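Local structure of Myo-inositol phosphohydrolase (Mitsuokella multacida, 4WU3) at residues D345-N350 with N430-S435; A394-G399 with M491-L496; I52-V57 with A93-S98. The protein probably hydrolyses phosphate groups from phytate-like inositol phosphates, as a phosphatase of the protein-tyrosine-phosphatase-like family, and binds inositol-(1,3,4,5)-tetrakisphosphate. The protein carries 2 engineered substitutions. All coordinates share one frame; numbering follows the deposited sequence.

Contact 1: residues D345-N350 with N430-S435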
loop_
_atom_site.group_PDB
_atom_site.type_symbol
_atom_site.label_atom_id
_atom_site.label_comp_id
_atom_site.label_asym_id
_atom_site.label_seq_id
_atom_site.Cartn_x
_atom_site.Cartn_y
_atom_site.Cartn_z
ATOM N N ASP A 345 28.949 19.052 -17.448
ATOM C CA ASP A 345 28.127 19.110 -18.659
ATOM C C ASP A 345 28.990 18.912 -19.887
ATOM O O ASP A 345 28.644 18.158 -20.789
ATOM C CB ASP A 345 27.411 20.459 -18.774
ATOM C CG ASP A 345 26.265 20.606 -17.784
ATOM O OD1 ASP A 345 25.745 19.574 -17.325
ATOM O OD2 ASP A 345 25.882 21.753 -17.471
ATOM N N THR A 346 30.113 19.620 -19.932
ATOM C CA THR A 346 31.033 19.497 -21.045
ATOM C C THR A 346 32.421 19.975 -20.638
ATOM O O THR A 346 32.599 21.016 -19.996
ATOM C CB THR A 346 30.525 20.235 -22.305
ATOM O OG1 THR A 346 31.482 20.097 -23.367
ATOM C CG2 THR A 346 30.291 21.705 -22.027
ATOM N N LYS A 347 33.400 19.168 -21.007
ATOM C CA LYS A 347 34.780 19.416 -20.675
ATOM C C LYS A 347 35.336 20.500 -21.570
ATOM O O LYS A 347 34.951 20.616 -22.723
ATOM C CB LYS A 347 35.582 18.150 -20.897
ATOM C CG LYS A 347 36.582 17.896 -19.809
ATOM C CD LYS A 347 37.450 16.701 -20.155
ATOM C CE LYS A 347 38.907 16.984 -19.843
ATOM N NZ LYS A 347 39.736 15.780 -20.080
ATOM N N ASP A 348 36.252 21.285 -21.031
ATOM C CA ASP A 348 36.887 22.355 -21.785
ATOM C C ASP A 348 37.730 21.769 -22.903
ATOM O O ASP A 348 38.748 21.117 -22.650
ATOM C CB ASP A 348 37.760 23.175 -20.852
ATOM C CG ASP A 348 38.293 24.432 -21.499
ATOM O OD1 ASP A 348 38.000 24.673 -22.693
ATOM O OD2 ASP A 348 39.021 25.176 -20.804
ATOM N N ARG A 349 37.294 22.008 -24.138
ATOM C CA ARG A 349 37.907 21.429 -25.321
ATOM C C ARG A 349 37.848 22.417 -26.480
ATOM O O ARG A 349 36.891 23.183 -26.604
ATOM C CB ARG A 349 37.173 20.143 -25.699
ATOM C CG ARG A 349 37.212 19.077 -24.615
ATOM C CD ARG A 349 36.265 17.929 -24.931
ATOM N NE ARG A 349 34.868 18.295 -24.709
ATOM C CZ ARG A 349 33.830 17.525 -25.020
ATOM N NH1 ARG A 349 34.022 16.341 -25.583
ATOM N NH2 ARG A 349 32.594 17.944 -24.777
ATOM N N ASN A 350 38.868 22.386 -27.333
ATOM C CA ASN A 350 38.945 23.278 -28.489
ATOM C C ASN A 350 38.263 22.694 -29.722
ATOM O O ASN A 350 38.916 22.224 -30.659
ATOM C CB ASN A 350 40.402 23.603 -28.799
ATOM C CG ASN A 350 41.076 24.361 -27.673
ATOM O OD1 ASN A 350 40.419 25.060 -26.897
ATOM N ND2 ASN A 350 42.394 24.222 -27.569
ATOM N N ASN A 430 36.810 26.202 -13.786
ATOM C CA ASN A 430 38.101 25.948 -14.466
ATOM C C ASN A 430 37.978 25.802 -15.979
ATOM O O ASN A 430 38.739 25.056 -16.596
ATOM C CB ASN A 430 38.766 24.669 -13.945
ATOM C CG ASN A 430 39.001 24.684 -12.449
ATOM O OD1 ASN A 430 39.113 25.736 -11.829
ATOM N ND2 ASN A 430 39.093 23.498 -11.863
ATOM N N GLY A 431 37.018 26.496 -16.576
ATOM C CA GLY A 431 36.824 26.425 -18.019
ATOM C C GLY A 431 35.802 25.390 -18.445
ATOM O O GLY A 431 35.353 25.395 -19.600
ATOM N N ASN A 432 35.435 24.496 -17.527
ATOM C CA ASN A 432 34.462 23.436 -17.823
ATOM C C ASN A 432 33.046 23.871 -17.483
ATOM O O ASN A 432 32.819 24.499 -16.457
ATOM C CB ASN A 432 34.765 22.170 -17.016
ATOM C CG ASN A 432 36.173 21.663 -17.217
ATOM O OD1 ASN A 432 36.602 21.376 -18.330
ATOM N ND2 ASN A 432 36.906 21.546 -16.123
ATOM N N ALA A 433 32.097 23.513 -18.342
ATOM C CA ALA A 433 30.674 23.750 -18.091
ATOM C C ALA A 433 30.176 22.761 -17.036
ATOM O O ALA A 433 30.352 21.552 -17.184
ATOM C CB ALA A 433 29.886 23.570 -19.381
ATOM N N VAL A 434 29.555 23.279 -15.983
ATOM C CA VAL A 434 29.029 22.454 -14.915
ATOM C C VAL A 434 27.611 22.887 -14.583
ATOM O O VAL A 434 27.194 23.987 -14.941
ATOM C CB VAL A 434 29.895 22.556 -13.643
ATOM C CG1 VAL A 434 31.324 22.122 -13.926
ATOM C CG2 VAL A 434 29.881 23.970 -13.099
ATOM N N SER A 435 26.878 22.005 -13.907
ATOM C CA SER A 435 25.526 22.304 -13.440
ATOM C C SER A 435 25.225 21.619 -12.112
ATOM O O SER A 435 25.823 20.603 -11.765
ATOM C CB SER A 435 24.481 21.918 -14.497
ATOM O OG SER A 435 24.564 20.550 -14.832
HETATM O O HOH W 1 40.447 24.224 -18.141
#

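Contact 2: residues A394-G399 with M491-L496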
loop_
_atom_site.group_PDB
_atom_site.type_symbol
_atom_site.label_atom_id
_atom_site.label_comp_id
_atom_site.label_asym_id
_atom_site.label_seq_id
_atom_site.Cartn_x
_atom_site.Cartn_y
_atom_site.Cartn_z
ATOM N N ALA A 394 24.460 22.044 -27.673
ATOM C CA ALA A 394 24.580 21.696 -26.272
ATOM C C ALA A 394 25.282 22.813 -25.518
ATOM O O ALA A 394 25.738 23.787 -26.114
ATOM C CB ALA A 394 25.361 20.399 -26.122
ATOM N N GLU A 395 25.358 22.677 -24.201
ATOM C CA GLU A 395 26.115 23.618 -23.399
ATOM C C GLU A 395 27.560 23.658 -23.887
ATOM O O GLU A 395 28.045 22.700 -24.489
ATOM C CB GLU A 395 26.070 23.219 -21.929
ATOM C CG GLU A 395 26.743 24.220 -21.013
ATOM C CD GLU A 395 25.997 25.532 -20.953
ATOM O OE1 GLU A 395 25.028 25.655 -20.183
ATOM O OE2 GLU A 395 26.378 26.456 -21.683
ATOM N N PHE A 396 28.243 24.769 -23.627
ATOM C CA PHE A 396 29.627 24.958 -24.078
ATOM C C PHE A 396 30.572 25.324 -22.933
ATOM O O PHE A 396 30.259 26.164 -22.081
ATOM C CB PHE A 396 29.710 26.046 -25.167
ATOM C CG PHE A 396 28.949 27.305 -24.839
ATOM C CD1 PHE A 396 29.480 28.247 -23.977
ATOM C CD2 PHE A 396 27.700 27.540 -25.392
ATOM C CE1 PHE A 396 28.780 29.401 -23.667
ATOM C CE2 PHE A 396 26.989 28.694 -25.096
ATOM C CZ PHE A 396 27.535 29.629 -24.234
ATOM N N SER A 397 31.729 24.671 -22.923
ATOM C CA SER A 397 32.846 25.087 -22.108
ATOM C C SER A 397 33.472 26.322 -22.763
ATOM O O SER A 397 33.072 26.712 -23.862
ATOM C CB SER A 397 33.877 23.975 -22.083
ATOM O OG SER A 397 34.281 23.680 -23.401
ATOM N N ASN A 398 34.480 26.902 -22.114
ATOM C CA ASN A 398 35.209 28.042 -22.684
ATOM C C ASN A 398 35.806 27.722 -24.041
ATOM O O ASN A 398 35.681 28.489 -24.993
ATOM C CB ASN A 398 36.339 28.495 -21.764
ATOM C CG ASN A 398 37.123 29.660 -22.349
ATOM O OD1 ASN A 398 36.547 30.562 -22.958
ATOM N ND2 ASN A 398 38.442 29.630 -22.198
ATOM N N GLY A 399 36.464 26.577 -24.119
ATOM C CA GLY A 399 37.114 26.153 -25.346
ATOM C C GLY A 399 36.132 26.006 -26.478
ATOM O O GLY A 399 36.469 26.254 -27.628
ATOM N N MET A 491 33.063 31.181 -13.115
ATOM C CA MET A 491 32.283 32.206 -13.831
ATOM C C MET A 491 30.832 31.740 -13.996
ATOM O O MET A 491 30.553 30.535 -13.960
ATOM C CB MET A 491 32.838 32.445 -15.243
ATOM C CG MET A 491 34.279 32.909 -15.339
ATOM S SD MET A 491 34.672 33.188 -17.067
ATOM C CE MET A 491 35.254 31.558 -17.550
ATOM N N THR A 492 29.917 32.692 -14.176
ATOM C CA THR A 492 28.609 32.382 -14.743
ATOM C C THR A 492 28.808 32.313 -16.245
ATOM O O THR A 492 29.834 32.776 -16.760
ATOM C CB THR A 492 27.529 33.447 -14.437
ATOM O OG1 THR A 492 27.892 34.709 -15.013
ATOM C CG2 THR A 492 27.354 33.619 -12.963
ATOM N N GLU A 493 27.844 31.729 -16.950
ATOM C CA GLU A 493 27.920 31.676 -18.410
ATOM C C GLU A 493 27.815 33.079 -18.987
ATOM O O GLU A 493 28.451 33.402 -19.996
ATOM C CB GLU A 493 26.811 30.805 -18.994
ATOM C CG GLU A 493 26.728 30.896 -20.507
ATOM C CD GLU A 493 25.886 29.794 -21.128
ATOM O OE1 GLU A 493 26.072 28.607 -20.758
ATOM O OE2 GLU A 493 25.055 30.116 -22.009
ATOM N N GLN A 494 26.998 33.905 -18.348
ATOM C CA GLN A 494 26.829 35.275 -18.793
ATOM C C GLN A 494 28.158 36.014 -18.789
ATOM O O GLN A 494 28.501 36.663 -19.777
ATOM C CB GLN A 494 25.840 36.016 -17.912
ATOM C CG GLN A 494 25.879 37.511 -18.141
ATOM C CD GLN A 494 24.640 38.195 -17.635
ATOM O OE1 GLN A 494 24.018 37.749 -16.673
ATOM N NE2 GLN A 494 24.271 39.287 -18.282
ATOM N N GLN A 495 28.891 35.909 -17.677
ATOM C CA GLN A 495 30.218 36.508 -17.565
ATOM C C GLN A 495 31.116 36.003 -18.662
ATOM O O GLN A 495 31.768 36.792 -19.333
ATOM C CB GLN A 495 30.853 36.191 -16.213
ATOM C CG GLN A 495 30.259 36.977 -15.065
ATOM C CD GLN A 495 30.797 36.554 -13.715
ATOM O OE1 GLN A 495 30.949 35.364 -13.422
ATOM N NE2 GLN A 495 31.096 37.534 -12.878
ATOM N N LEU A 496 31.149 34.686 -18.857
ATOM C CA LEU A 496 31.929 34.110 -19.952
ATOM C C LEU A 496 31.524 34.673 -21.322
ATOM O O LEU A 496 32.381 35.051 -22.120
ATOM C CB LEU A 496 31.792 32.583 -19.973
ATOM C CG LEU A 496 32.549 31.886 -21.118
ATOM C CD1 LEU A 496 34.040 32.191 -21.037
ATOM C CD2 LEU A 496 32.298 30.382 -21.089
HETATM O O HOH W 2 28.845 27.992 -20.258
#

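Contact 3: residues I52-V57 with A93-S98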
loop_
_atom_site.group_PDB
_atom_site.type_symbol
_atom_site.label_atom_id
_atom_site.label_comp_id
_atom_site.label_asym_id
_atom_site.label_seq_id
_atom_site.Cartn_x
_atom_site.Cartn_y
_atom_site.Cartn_z
ATOM N N ILE A 52 -19.929 5.471 -19.192
ATOM C CA ILE A 52 -20.939 6.289 -18.554
ATOM C C ILE A 52 -20.801 6.225 -17.030
ATOM O O ILE A 52 -20.780 5.148 -16.448
ATOM C CB ILE A 52 -22.342 5.827 -19.003
ATOM C CG1 ILE A 52 -22.529 6.099 -20.502
ATOM C CG2 ILE A 52 -23.438 6.514 -18.204
ATOM C CD1 ILE A 52 -23.764 5.464 -21.110
ATOM N N ASP A 53 -20.680 7.389 -16.396
ATOM C CA ASP A 53 -20.617 7.483 -14.945
ATOM C C ASP A 53 -22.032 7.607 -14.383
ATOM O O ASP A 53 -22.437 6.846 -13.498
ATOM C CB ASP A 53 -19.813 8.722 -14.515
ATOM C CG ASP A 53 -18.324 8.624 -14.827
ATOM O OD1 ASP A 53 -17.785 7.508 -14.938
ATOM O OD2 ASP A 53 -17.686 9.693 -14.940
ATOM N N ARG A 54 -22.766 8.598 -14.898
ATOM C CA ARG A 54 -24.135 8.877 -14.470
ATOM C C ARG A 54 -25.032 9.207 -15.662
ATOM O O ARG A 54 -24.806 10.186 -16.373
ATOM C CB ARG A 54 -24.178 10.065 -13.501
ATOM C CG ARG A 54 -23.272 9.950 -12.279
ATOM C CD ARG A 54 -23.657 8.776 -11.406
ATOM N NE ARG A 54 -24.942 9.014 -10.769
ATOM C CZ ARG A 54 -25.566 8.143 -9.990
ATOM N NH1 ARG A 54 -25.028 6.964 -9.733
ATOM N NH2 ARG A 54 -26.729 8.462 -9.454
ATOM N N ALA A 55 -26.050 8.378 -15.864
ATOM C CA ALA A 55 -27.102 8.670 -16.817
ATOM C C ALA A 55 -27.816 9.905 -16.311
ATOM O O ALA A 55 -27.890 10.120 -15.106
ATOM C CB ALA A 55 -28.070 7.490 -16.923
ATOM N N ASP A 56 -28.341 10.715 -17.219
ATOM C CA ASP A 56 -28.937 11.990 -16.841
ATOM C C ASP A 56 -30.375 11.831 -16.363
ATOM O O ASP A 56 -31.291 11.671 -17.164
ATOM C CB ASP A 56 -28.898 12.975 -18.003
ATOM C CG ASP A 56 -28.927 14.405 -17.537
ATOM O OD1 ASP A 56 -28.816 14.628 -16.306
ATOM O OD2 ASP A 56 -29.049 15.307 -18.386
ATOM N N VAL A 57 -30.560 11.908 -15.049
ATOM C CA VAL A 57 -31.838 11.608 -14.424
ATOM C C VAL A 57 -32.149 12.659 -13.373
ATOM O O VAL A 57 -31.260 13.072 -12.639
ATOM C CB VAL A 57 -31.796 10.239 -13.738
ATOM C CG1 VAL A 57 -33.141 9.919 -13.122
ATOM C CG2 VAL A 57 -31.397 9.157 -14.727
ATOM N N ALA A 93 -22.290 15.997 0.323
ATOM C CA ALA A 93 -21.404 15.081 -0.386
ATOM C C ALA A 93 -22.197 14.027 -1.160
ATOM O O ALA A 93 -23.375 13.782 -0.881
ATOM C CB ALA A 93 -20.464 14.402 0.600
ATOM N N SER A 94 -21.542 13.401 -2.130
ATOM C CA SER A 94 -22.198 12.400 -2.963
ATOM C C SER A 94 -21.217 11.778 -3.909
ATOM O O SER A 94 -20.053 12.161 -3.957
ATOM C CB SER A 94 -23.304 13.036 -3.813
ATOM O OG SER A 94 -22.744 13.913 -4.778
ATOM N N SER A 95 -21.727 10.812 -4.672
ATOM C CA SER A 95 -21.077 10.299 -5.860
ATOM C C SER A 95 -20.994 11.386 -6.916
ATOM O O SER A 95 -21.542 12.475 -6.759
ATOM C CB SER A 95 -21.934 9.190 -6.453
ATOM O OG SER A 95 -23.092 9.746 -7.083
ATOM N N CYS A 96 -20.360 11.067 -8.033
ATOM C CA CYS A 96 -20.405 11.966 -9.143
ATOM C C CYS A 96 -21.858 12.081 -9.580
ATOM O O CYS A 96 -22.688 11.254 -9.214
ATOM C CB CYS A 96 -19.488 11.491 -10.272
ATOM S SG CYS A 96 -19.868 9.878 -10.964
ATOM N N PHE A 97 -22.153 13.127 -10.343
ATOM C CA PHE A 97 -23.517 13.489 -10.705
ATOM C C PHE A 97 -23.643 13.863 -12.184
ATOM O O PHE A 97 -22.724 14.453 -12.783
ATOM C CB PHE A 97 -24.015 14.665 -9.834
ATOM C CG PHE A 97 -22.991 15.763 -9.621
ATOM C CD1 PHE A 97 -22.668 16.646 -10.640
ATOM C CD2 PHE A 97 -22.359 15.915 -8.389
ATOM C CE1 PHE A 97 -21.726 17.642 -10.444
ATOM C CE2 PHE A 97 -21.424 16.921 -8.183
ATOM C CZ PHE A 97 -21.104 17.783 -9.214
ATOM N N SER A 98 -24.785 13.502 -12.771
ATOM C CA SER A 98 -25.186 14.025 -14.070
ATOM C C SER A 98 -25.621 15.474 -13.898
ATOM O O SER A 98 -25.690 15.997 -12.779
ATOM C CB SER A 98 -26.347 13.208 -14.649
ATOM O OG SER A 98 -27.575 13.575 -14.043
#

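Contact 1: residues D345-N350 with N430-S435
A classic beta bulge sets two residues, Asp-345 and Thr-346, against the single Ala-433 at the end of strand 342-346, where it runs antiparallel to strand 432-438. Ala-433 O takes Asp-345 N at 2.9 Å and, weakly, Thr-346 N at 3.4 Å, while Ala-433 N returns a bond to Thr-346 O. On the face shared by this pair, Thr-346 CG2 is pressed to 3.3 Å from Ala-433 CB, closer than usual carbon contact; the small alanine suits so narrow a place. The other branch, OG1, lies anti to the backbone N (chi1 179°), which turns it to Arg-349 NH2, met in the guanidinium plane; it also has a hydrogen bond with Glu-400 OE1.

Beyond the bridge the bonding passes from backbone to side chain: Asn-432 OD1 accepts Asp-348 N at 2.7 Å, in the carbonyl plane. Asparagine suits this because its short amide can reach a backbone N-H. Gly-431 packs against the Asp-348 side chain, where a CB would run into OD2 and, at these backbone angles, also jam against the carbonyl of Asn-430. Asp-348 OD1 binds Gly-399 N.

Ser-435 OG donates to Asp-345 OD1 at 2.9 Å, from the syn side, 23° out of the carboxylate plane. Asp-345 OD2 forms a salt bridge with Arg-422, and OD1 also accepts from Gln-541. The bulged aspartate is thus fixed by several partners, consistent with a second-shell role in which it helps to orient Gln-541 of the ligand pocket.

Contact 2: residues A394-G399 with M491-L496
Phe-396 and Glu-493 form the dense part of this contact, their side chains crossing at about a right angle. The far atom of the ring, Phe-396 CZ, lies 3.4 Å from Glu-493 OE2, and the ring and carboxylate planes are turned 38° apart. Glu-493 reaches so far because its chain is extended, with CG anti to the backbone N (chi1 171°); a long acidic residue suits a place where OE2 is also hydrogen-bonded to His-539 NE2.

Beside it comes Glu-395, sliding past Glu-493 in the opposite direction with the two carboxylates nearly perpendicular. Their nearest oxygens are modelled too close together, so the detail of this pair is doubtful. Glu-395 OE1 has a salt bridge with Arg-422, a partner to which an acidic side chain is well suited. A water lies 2.9 Å from Phe-396 O and from Glu-493 OE1, though it has more acceptors near it than protons to give.

The other end is looser. Leu-496 CD2 stays 4.5 Å from Phe-396 CE1, at the ring edge, and Leu-496 CD1 touches Asn-398 OD1 at 3.6 Å. Asn-398 is partly exposed, and its amide oxygen is bonded to Gln-402 rather than across the contact, so leucine supplies the greasy flank and asparagine the polar border.

Both segments lead into helices. Ser-397 is the N-cap of helix 398-411, while Thr-492 and Gln-495 form a capping box at helix 493-499. Near these helix starts, Phe-396 meets His-539 edge-to-face and packs on Ile-418 of strand 416-422, and Leu-496 rests on Val-428 of strand 426-429.

Contact 3: residues I52-V57 with A93-S98
Asp-56 OD1 is gripped twice: Ser-98 OG donates to it at 2.8 Å, and Lys-100 N, in the first turn of helix 99-108, donates as well. The hydroxyl comes from the anti side, 20° out of the carboxylate plane. An aspartate suits this place because its carboxylate can accept both a hydroxyl and an N-H of the first helical turn, which has no helical carbonyl before it to bond to. Ser-98 CB also lies against Ala-55 O, at 3.5 Å.

Arg-54 covers the residues leading up to that helix. Bent at both chi2 and chi3 (-62° and -69°), its chain folds back over Cys-96: Arg-54 CG sits 3.4 Å from Cys-96 O and 3.6 Å from Cys-96 SG. The guanidinium then lies with one face over Ser-95 OG, which is itself turned to donate to Cys-96 O at 2.6 Å. A salt bridge from NH2 to Glu-101 secures the far end of the arginine. The compact, weakly polar thiol suits its place: Cys-96 SG lies 3.7 Å from Asp-53 CB, with the arginine stem also against it.

Ala-133 stands opposite both Asp-53 and Arg-54 in a classic beta bulge, at which the chain also turns a corner. Ser-98 is the N-cap of helix 99-108, and Glu-101 OE1 accepts from Ser-98 N, consistent with a capping box at the strand-to-helix junction.

Contacts 1 and 2 are neighbours, their centres 8 Å apart, and they touch directly: a probable hydrogen bond, Gly-431 O to Asn-398 N at 3.1 Å, joins the sheet holding 342-346 and 432-438 to the start of helix 398-411. Arg-422 is a salt-bridge partner of both Asp-345 and Glu-395. Along the chain their segments alternate. Contact 3 closes earlier in the sequence and lies on the opposite side of the chain's centre, about 59 Å (centres) from contact 1. Yet its bulged Asp-53, salt-bridged to Arg-122, resembles Asp-345 with Arg-422. With two five-strand sheets of identical strand order, this is consistent with two repeated phosphatase-like units.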